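PDB 5O34: enoyl-CoA hydratase carB homologue from Streptomyces cattleya, which probably acts as a crotonase-family lyase in the biosynthesis of the carbapenem antibiotic thienamycin. Local coordinates for residues 162-167 and 219-224; 169-174 and 206-211. All blocks are in the same frame, centred on the assembly; numbering follows the deposited sequence.

Overall arrangement
From the N terminus the chain lays down strands 47-50, 55-59, 92-96 and 142-146 of the main sheet, then strand 149-151 of a second, small sheet. Strand 163-167 returns to the main sheet and strand 171-173, directly after it, to the small one. Contact 2 closes the inner loop, whose 31 intervening residues are mostly helix, by pairing 206-211 antiparallel with 169-174. Helix 211-217 then leads to 219-224, and contact 1 closes the outer loop by adding strand 222-224 parallel to 163-167. Contact 2 is thus nested within contact 1. Their centres lie about 13 Å apart, and Leu219 packs on Leu172 where the two meet.

Contact 1: 162-167 and 219-224; sequences DYRLGS and LLHETV
Backbone hydrogen bonds join Gly166 to Glu222 and Val224, and Arg164 O to the chain just before them, in parallel register. Gly166 N reaches Glu222 O at 3.0 Å in an almost straight bond (175° at the hydrogen), and Val224 N returns to Gly166 O. One residue before Glu222, His221 N donates to Arg164 O at 2.9 Å, in the carbonyl plane; Glu222 N adds a weak bond to the same oxygen. Strand 163-167 is bonded to 142-146 on its other side, and 222-224 is the outermost strand of the main crotonase sheet within this chain.

Aromatic packing centres on His221. Its CB sits over the middle of the Tyr163 ring, 3.5 Å from the centroid, while Tyr163 CA lies over one face of the imidazole at 3.7 Å from that centroid: two reciprocal CH-pi contacts. The rings themselves form an offset stack with planes 27° apart.

Apolar packing adds Leu165 CD1, which lies alongside the Glu222 chain, 3.7 Å from Glu222 CD.

Polar side chains make the remaining links. The Tyr163 ring, lying against His221 CB, brings OH to Glu222 OE1, donating to its anti lone pair at 2.9 Å; the other oxygen, OE2, is in a salt bridge with Arg232. Bent at chi3 (-68°), Arg164 brings NE to Leu219 O at 2.8 Å; the oxygen lies in the guanidinium plane, but NE stands above the carbonyl plane. His221 CE1 lies over one face of the guanidinium, offset toward its rim, the two planes being steeply inclined.

His221 NE2 is hydrogen-bonded to Gln200 OE1 of the second subunit, whose Arg201 also binds His221 O. The residue packing against Tyr163 and Arg164 is therefore also a polar link across the trimer interface: the Gln200 bond probably helps fix the imidazole's rotation, while Arg201 holds the backbone carbonyl.

Contact 2: 169-174 and 206-211; sequences QARLVM and CDEWPA
Arg171 reaches across to Glu208 along one flank of a short antiparallel pairing. From CB its chain starts with CG anti to the carbonyl carbon (chi1 -70°) and runs straight through chi2; the bend at chi3 then turns the tip toward the carboxylate. CD passes 3.9 Å from Glu208 OE1. Next, NE donates to that oxygen at 2.8 Å, nearly along its C-O axis, and NH2 donates to it at 2.9 Å from the anti side. Both bonds of this side-on salt bridge lie close to the guanidinium plane, which is turned 65° from the carboxylate. The third nitrogen, NH1, comes within 3.9 Å of Pro210 CB.

Between the backbones, Leu172 and Trp209 form a hydrogen-bonded antiparallel pair: Trp209 N to Leu172 O is 2.7 Å, and Leu172 N to Trp209 O is 3.1 Å. This pair adds 209-210 to the three-stranded sheet of the crotonase fold, with 171-173 in its middle and 149-151 beyond. On the side of the sheet carrying both residues, Leu172 CB approaches Trp209 CB to 4.0 Å, while the indole NE1 bonds to Asp217. Farther along, Val173 CG2 packs against Glu208 CG at 3.7 Å, and its CG1 meets Cys206 O.

Contact 1: 162-167 and 219-224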
ATOM      1  N   ASP A 162     -13.078  -6.263  -7.495  1.00 47.95           N
ATOM      2  CA  ASP A 162     -12.139  -5.459  -8.278  1.00 47.44           C
ATOM      3  C   ASP A 162     -12.508  -3.988  -8.407  1.00 50.69           C
ATOM      4  O   ASP A 162     -11.652  -3.203  -8.807  1.00 50.84           O
ATOM      5  CB  ASP A 162     -11.984  -6.049  -9.683  1.00 49.84           C
ATOM      6  CG  ASP A 162     -11.711  -7.527  -9.664  1.00 63.43           C
ATOM      7  OD1 ASP A 162     -10.521  -7.908  -9.568  1.00 65.08           O
ATOM      8  OD2 ASP A 162     -12.687  -8.304  -9.643  1.00 66.44           O
ATOM      9  N   TYR A 163     -13.774  -3.614  -8.140  1.00 45.76           N
ATOM     10  CA  TYR A 163     -14.234  -2.235  -8.289  1.00 44.78           C
ATOM     11  C   TYR A 163     -15.406  -1.986  -7.369  1.00 49.72           C
ATOM     12  O   TYR A 163     -16.427  -2.658  -7.466  1.00 49.01           O
ATOM     13  CB  TYR A 163     -14.619  -1.946  -9.757  1.00 44.98           C
ATOM     14  CG  TYR A 163     -14.498  -0.497 -10.201  1.00 44.96           C
ATOM     15  CD1 TYR A 163     -13.439  -0.078 -11.005  1.00 46.05           C
ATOM     16  CD2 TYR A 163     -15.491   0.433  -9.895  1.00 45.05           C
ATOM     17  CE1 TYR A 163     -13.352   1.241 -11.463  1.00 44.91           C
ATOM     18  CE2 TYR A 163     -15.409   1.754 -10.340  1.00 45.47           C
ATOM     19  CZ  TYR A 163     -14.341   2.151 -11.128  1.00 50.87           C
ATOM     20  OH  TYR A 163     -14.274   3.451 -11.571  1.00 51.61           O
ATOM     21  N   ARG A 164     -15.245  -1.037  -6.450  1.00 47.68           N
ATOM     22  CA  ARG A 164     -16.299  -0.664  -5.522  1.00 47.88           C
ATOM     23  C   ARG A 164     -16.859   0.688  -5.934  1.00 53.83           C
ATOM     24  O   ARG A 164     -16.145   1.694  -5.963  1.00 53.82           O
ATOM     25  CB  ARG A 164     -15.791  -0.669  -4.075  1.00 47.01           C
ATOM     26  CG  ARG A 164     -15.381  -2.061  -3.604  1.00 55.52           C
ATOM     27  CD  ARG A 164     -14.685  -2.045  -2.257  1.00 55.16           C
ATOM     28  NE  ARG A 164     -13.365  -1.414  -2.301  1.00 52.01           N
ATOM     29  CZ  ARG A 164     -12.244  -2.015  -2.685  1.00 63.33           C
ATOM     30  NH1 ARG A 164     -12.267  -3.277  -3.100  1.00 55.44           N
ATOM     31  NH2 ARG A 164     -11.094  -1.357  -2.666  1.00 49.63           N
ATOM     32  N   LEU A 165     -18.126   0.684  -6.326  1.00 52.31           N
ATOM     33  CA  LEU A 165     -18.852   1.868  -6.746  1.00 52.73           C
ATOM     34  C   LEU A 165     -19.807   2.250  -5.634  1.00 56.00           C
ATOM     35  O   LEU A 165     -20.651   1.447  -5.223  1.00 55.07           O
ATOM     36  CB  LEU A 165     -19.587   1.577  -8.051  1.00 53.60           C
ATOM     37  CG  LEU A 165     -20.350   2.721  -8.709  1.00 59.92           C
ATOM     38  CD1 LEU A 165     -19.414   3.819  -9.204  1.00 60.53           C
ATOM     39  CD2 LEU A 165     -21.158   2.202  -9.855  1.00 62.53           C
ATOM     40  N   GLY A 166     -19.620   3.456  -5.114  1.00 52.98           N
ATOM     41  CA  GLY A 166     -20.437   3.948  -4.022  1.00 53.22           C
ATOM     42  C   GLY A 166     -21.339   5.098  -4.408  1.00 58.87           C
ATOM     43  O   GLY A 166     -20.973   5.931  -5.242  1.00 58.47           O
ATOM     44  N   SER A 167     -22.534   5.139  -3.806  1.00 57.27           N
ATOM     45  CA  SER A 167     -23.451   6.261  -3.966  1.00 58.85           C
ATOM     46  C   SER A 167     -22.973   7.272  -2.913  1.00 65.70           C
ATOM     47  O   SER A 167     -22.233   6.885  -2.000  1.00 64.63           O
ATOM     48  CB  SER A 167     -24.890   5.839  -3.679  1.00 61.73           C
ATOM     49  OG  SER A 167     -25.153   5.702  -2.290  1.00 70.07           O
ATOM     50  N   LEU A 219     -10.957   3.225  -0.552  1.00 47.51           N
ATOM     51  CA  LEU A 219     -11.978   2.264  -0.145  1.00 47.16           C
ATOM     52  C   LEU A 219     -13.085   2.134  -1.193  1.00 51.08           C
ATOM     53  O   LEU A 219     -13.756   1.103  -1.263  1.00 51.16           O
ATOM     54  CB  LEU A 219     -12.530   2.632   1.222  1.00 47.27           C
ATOM     55  CG  LEU A 219     -11.527   2.562   2.371  1.00 52.02           C
ATOM     56  CD1 LEU A 219     -12.070   3.251   3.587  1.00 52.68           C
ATOM     57  CD2 LEU A 219     -11.156   1.135   2.683  1.00 53.79           C
ATOM     58  N   LEU A 220     -13.266   3.188  -2.011  1.00 47.23           N
ATOM     59  CA  LEU A 220     -14.165   3.226  -3.169  1.00 45.77           C
ATOM     60  C   LEU A 220     -13.313   3.570  -4.374  1.00 47.24           C
ATOM     61  O   LEU A 220     -12.381   4.364  -4.260  1.00 45.22           O
ATOM     62  CB  LEU A 220     -15.291   4.265  -3.021  1.00 45.76           C
ATOM     63  CG  LEU A 220     -16.350   4.025  -1.937  1.00 50.48           C
ATOM     64  CD1 LEU A 220     -17.350   5.153  -1.922  1.00 50.84           C
ATOM     65  CD2 LEU A 220     -17.063   2.682  -2.099  1.00 50.42           C
ATOM     66  N   HIS A 221     -13.592   2.930  -5.516  1.00 44.67           N
ATOM     67  CA  HIS A 221     -12.874   3.194  -6.762  1.00 44.60           C
ATOM     68  C   HIS A 221     -13.523   4.395  -7.432  1.00 50.86           C
ATOM     69  O   HIS A 221     -12.876   5.112  -8.192  1.00 49.73           O
ATOM     70  CB  HIS A 221     -12.953   1.980  -7.699  1.00 44.71           C
ATOM     71  CG  HIS A 221     -12.163   0.795  -7.235  1.00 47.11           C
ATOM     72  ND1 HIS A 221     -12.487   0.115  -6.067  1.00 48.38           N
ATOM     73  CD2 HIS A 221     -11.101   0.190  -7.808  1.00 47.82           C
ATOM     74  CE1 HIS A 221     -11.604  -0.862  -5.962  1.00 47.48           C
ATOM     75  NE2 HIS A 221     -10.755  -0.861  -6.988  1.00 47.80           N
ATOM     76  N   GLU A 222     -14.824   4.594  -7.164  1.00 50.13           N
ATOM     77  CA  GLU A 222     -15.613   5.652  -7.772  1.00 51.27           C
ATOM     78  C   GLU A 222     -16.852   5.946  -6.942  1.00 56.04           C
ATOM     79  O   GLU A 222     -17.379   5.063  -6.259  1.00 56.48           O
ATOM     80  CB  GLU A 222     -16.006   5.242  -9.205  1.00 53.11           C
ATOM     81  CG  GLU A 222     -16.739   6.305 -10.020  1.00 64.43           C
ATOM     82  CD  GLU A 222     -17.264   5.854 -11.372  1.00 81.43           C
ATOM     83  OE1 GLU A 222     -16.730   4.870 -11.932  1.00 69.59           O
ATOM     84  OE2 GLU A 222     -18.186   6.520 -11.895  1.00 84.94           O
ATOM     85  N   THR A 223     -17.301   7.208  -7.012  1.00 53.70           N
ATOM     86  CA  THR A 223     -18.521   7.715  -6.390  1.00 54.71           C
ATOM     87  C   THR A 223     -19.457   8.240  -7.489  1.00 59.03           C
ATOM     88  O   THR A 223     -18.995   8.728  -8.525  1.00 57.63           O
ATOM     89  CB  THR A 223     -18.243   8.821  -5.350  1.00 65.07           C
ATOM     90  OG1 THR A 223     -17.554   9.911  -5.969  1.00 70.49           O
ATOM     91  CG2 THR A 223     -17.490   8.314  -4.134  1.00 64.20           C
ATOM     92  N   VAL A 224     -20.769   8.138  -7.245  1.00 57.00           N
ATOM     93  CA  VAL A 224     -21.852   8.639  -8.104  1.00 57.23           C
ATOM     94  C   VAL A 224     -23.011   9.072  -7.222  1.00 62.74           C
ATOM     95  O   VAL A 224     -23.089   8.667  -6.059  1.00 62.41           O
ATOM     96  CB  VAL A 224     -22.360   7.622  -9.169  1.00 61.35           C
ATOM     97  CG1 VAL A 224     -21.409   7.504 -10.352  1.00 61.25           C
ATOM     98  CG2 VAL A 224     -22.676   6.261  -8.558  1.00 61.14           C
TER

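Contact 2: 169-174 and 206-211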
ATOM      1  N   GLN A 169     -24.493   8.183  -0.523  1.00 63.33           N
ATOM      2  CA  GLN A 169     -25.174   7.700   0.686  1.00 63.64           C
ATOM      3  C   GLN A 169     -24.361   6.553   1.320  1.00 65.54           C
ATOM      4  O   GLN A 169     -24.668   6.123   2.442  1.00 64.33           O
ATOM      5  CB  GLN A 169     -26.606   7.200   0.354  1.00 65.77           C
ATOM      6  CG  GLN A 169     -27.610   8.293  -0.034  1.00 85.84           C
ATOM      7  CD  GLN A 169     -27.832   9.323   1.052  1.00109.47           C
ATOM      8  OE1 GLN A 169     -27.251  10.415   1.033  1.00103.17           O
ATOM      9  NE2 GLN A 169     -28.698   9.008   2.012  1.00103.65           N
ATOM     10  N   ALA A 170     -23.338   6.051   0.590  1.00 60.85           N
ATOM     11  CA  ALA A 170     -22.476   4.965   1.054  1.00 59.59           C
ATOM     12  C   ALA A 170     -21.668   5.404   2.269  1.00 62.19           C
ATOM     13  O   ALA A 170     -21.091   6.492   2.277  1.00 62.38           O
ATOM     14  CB  ALA A 170     -21.554   4.486  -0.063  1.00 60.05           C
ATOM     15  N   ARG A 171     -21.714   4.588   3.328  1.00 57.54           N
ATOM     16  CA  ARG A 171     -20.995   4.819   4.578  1.00 56.41           C
ATOM     17  C   ARG A 171     -20.275   3.517   4.953  1.00 56.97           C
ATOM     18  O   ARG A 171     -20.896   2.458   5.005  1.00 55.96           O
ATOM     19  CB  ARG A 171     -21.931   5.368   5.674  1.00 57.16           C
ATOM     20  CG  ARG A 171     -22.370   6.805   5.366  1.00 70.01           C
ATOM     21  CD  ARG A 171     -23.288   7.437   6.396  1.00 84.47           C
ATOM     22  NE  ARG A 171     -22.564   7.849   7.601  1.00 97.32           N
ATOM     23  CZ  ARG A 171     -21.906   8.999   7.744  1.00112.15           C
ATOM     24  NH1 ARG A 171     -21.857   9.876   6.747  1.00100.44           N
ATOM     25  NH2 ARG A 171     -21.281   9.275   8.882  1.00 97.17           N
ATOM     26  N   LEU A 172     -18.942   3.582   5.098  1.00 51.82           N
ATOM     27  CA  LEU A 172     -18.088   2.411   5.354  1.00 50.07           C
ATOM     28  C   LEU A 172     -17.610   2.364   6.814  1.00 53.48           C
ATOM     29  O   LEU A 172     -17.168   3.388   7.332  1.00 53.63           O
ATOM     30  CB  LEU A 172     -16.906   2.445   4.362  1.00 49.41           C
ATOM     31  CG  LEU A 172     -17.120   1.891   2.925  1.00 53.53           C
ATOM     32  CD1 LEU A 172     -18.350   2.445   2.219  1.00 53.51           C
ATOM     33  CD2 LEU A 172     -15.947   2.195   2.060  1.00 54.34           C
ATOM     34  N   VAL A 173     -17.754   1.200   7.496  1.00 48.36           N
ATOM     35  CA  VAL A 173     -17.395   1.044   8.903  1.00 47.40           C
ATOM     36  C   VAL A 173     -16.796  -0.334   9.147  1.00 53.31           C
ATOM     37  O   VAL A 173     -17.237  -1.342   8.597  1.00 53.00           O
ATOM     38  CB  VAL A 173     -18.606   1.281   9.884  1.00 50.46           C
ATOM     39  CG1 VAL A 173     -18.168   1.933  11.195  1.00 49.67           C
ATOM     40  CG2 VAL A 173     -19.741   2.078   9.237  1.00 50.27           C
ATOM     41  N   MET A 174     -15.807  -0.349  10.060  1.00 52.40           N
ATOM     42  CA  MET A 174     -15.178  -1.551  10.584  1.00 53.32           C
ATOM     43  C   MET A 174     -15.289  -1.414  12.121  1.00 57.08           C
ATOM     44  O   MET A 174     -14.284  -1.121  12.753  1.00 55.82           O
ATOM     45  CB  MET A 174     -13.701  -1.694  10.146  1.00 56.27           C
ATOM     46  CG  MET A 174     -13.514  -2.508   8.897  1.00 60.67           C
ATOM     47  SD  MET A 174     -14.201  -4.151   8.917  1.00 64.49           S
ATOM     48  CE  MET A 174     -13.702  -4.554   7.489  1.00 61.36           C
ATOM     49  N   CYS A 206     -13.194   3.273  14.937  1.00 54.87           N
ATOM     50  CA  CYS A 206     -14.483   2.677  14.565  1.00 54.80           C
ATOM     51  C   CYS A 206     -15.447   3.708  13.957  1.00 58.36           C
ATOM     52  O   CYS A 206     -16.653   3.477  13.903  1.00 58.51           O
ATOM     53  CB  CYS A 206     -15.108   1.897  15.715  1.00 55.51           C
ATOM     54  SG  CYS A 206     -14.106   0.500  16.271  1.00 59.89           S
ATOM     55  N   ASP A 207     -14.882   4.820  13.449  1.00 55.04           N
ATOM     56  CA  ASP A 207     -15.584   5.910  12.783  1.00 55.05           C
ATOM     57  C   ASP A 207     -16.066   5.465  11.418  1.00 59.43           C
ATOM     58  O   ASP A 207     -15.514   4.534  10.821  1.00 59.03           O
ATOM     59  CB  ASP A 207     -14.655   7.129  12.609  1.00 57.27           C
ATOM     60  CG  ASP A 207     -14.367   7.940  13.867  1.00 70.78           C
ATOM     61  OD1 ASP A 207     -14.870   7.558  14.962  1.00 71.17           O
ATOM     62  OD2 ASP A 207     -13.645   8.963  13.760  1.00 77.65           O
ATOM     63  N   GLU A 208     -17.091   6.156  10.921  1.00 56.42           N
ATOM     64  CA  GLU A 208     -17.685   5.898   9.621  1.00 56.11           C
ATOM     65  C   GLU A 208     -16.926   6.681   8.574  1.00 58.84           C
ATOM     66  O   GLU A 208     -16.450   7.784   8.837  1.00 60.00           O
ATOM     67  CB  GLU A 208     -19.177   6.266   9.614  1.00 57.70           C
ATOM     68  CG  GLU A 208     -19.990   5.520  10.669  1.00 70.77           C
ATOM     69  CD  GLU A 208     -21.490   5.785  10.725  1.00 93.37           C
ATOM     70  OE1 GLU A 208     -21.967   6.720  10.041  1.00 87.75           O
ATOM     71  OE2 GLU A 208     -22.190   5.068  11.476  1.00 84.77           O
ATOM     72  N   TRP A 209     -16.785   6.089   7.398  1.00 53.91           N
ATOM     73  CA  TRP A 209     -16.103   6.692   6.282  1.00 52.96           C
ATOM     74  C   TRP A 209     -17.125   7.102   5.240  1.00 59.19           C
ATOM     75  O   TRP A 209     -17.559   6.254   4.457  1.00 59.65           O
ATOM     76  CB  TRP A 209     -15.048   5.735   5.706  1.00 50.58           C
ATOM     77  CG  TRP A 209     -13.638   6.134   6.006  1.00 50.37           C
ATOM     78  CD1 TRP A 209     -12.707   6.555   5.112  1.00 52.96           C
ATOM     79  CD2 TRP A 209     -12.998   6.145   7.290  1.00 49.82           C
ATOM     80  NE1 TRP A 209     -11.536   6.863   5.758  1.00 52.19           N
ATOM     81  CE2 TRP A 209     -11.677   6.596   7.093  1.00 53.43           C
ATOM     82  CE3 TRP A 209     -13.407   5.801   8.590  1.00 51.00           C
ATOM     83  CZ2 TRP A 209     -10.760   6.716   8.143  1.00 52.40           C
ATOM     84  CZ3 TRP A 209     -12.500   5.930   9.632  1.00 52.37           C
ATOM     85  CH2 TRP A 209     -11.190   6.374   9.401  1.00 52.87           C
ATOM     86  N   PRO A 210     -17.525   8.398   5.219  1.00 56.51           N
ATOM     87  CA  PRO A 210     -18.449   8.858   4.162  1.00 56.17           C
ATOM     88  C   PRO A 210     -17.831   8.692   2.776  1.00 60.22           C
ATOM     89  O   PRO A 210     -16.607   8.567   2.643  1.00 61.21           O
ATOM     90  CB  PRO A 210     -18.719  10.334   4.503  1.00 57.98           C
ATOM     91  CG  PRO A 210     -17.717  10.714   5.514  1.00 62.93           C
ATOM     92  CD  PRO A 210     -17.097   9.498   6.114  1.00 58.41           C
ATOM     93  N   ALA A 211     -18.704   8.636   1.751  1.00 56.45           N
ATOM     94  CA  ALA A 211     -18.364   8.345   0.352  1.00 56.37           C
ATOM     95  C   ALA A 211     -17.148   9.090  -0.215  1.00 61.96           C
ATOM     96  O   ALA A 211     -16.294   8.440  -0.834  1.00 61.73           O
ATOM     97  CB  ALA A 211     -19.575   8.565  -0.540  1.00 56.97           C
TER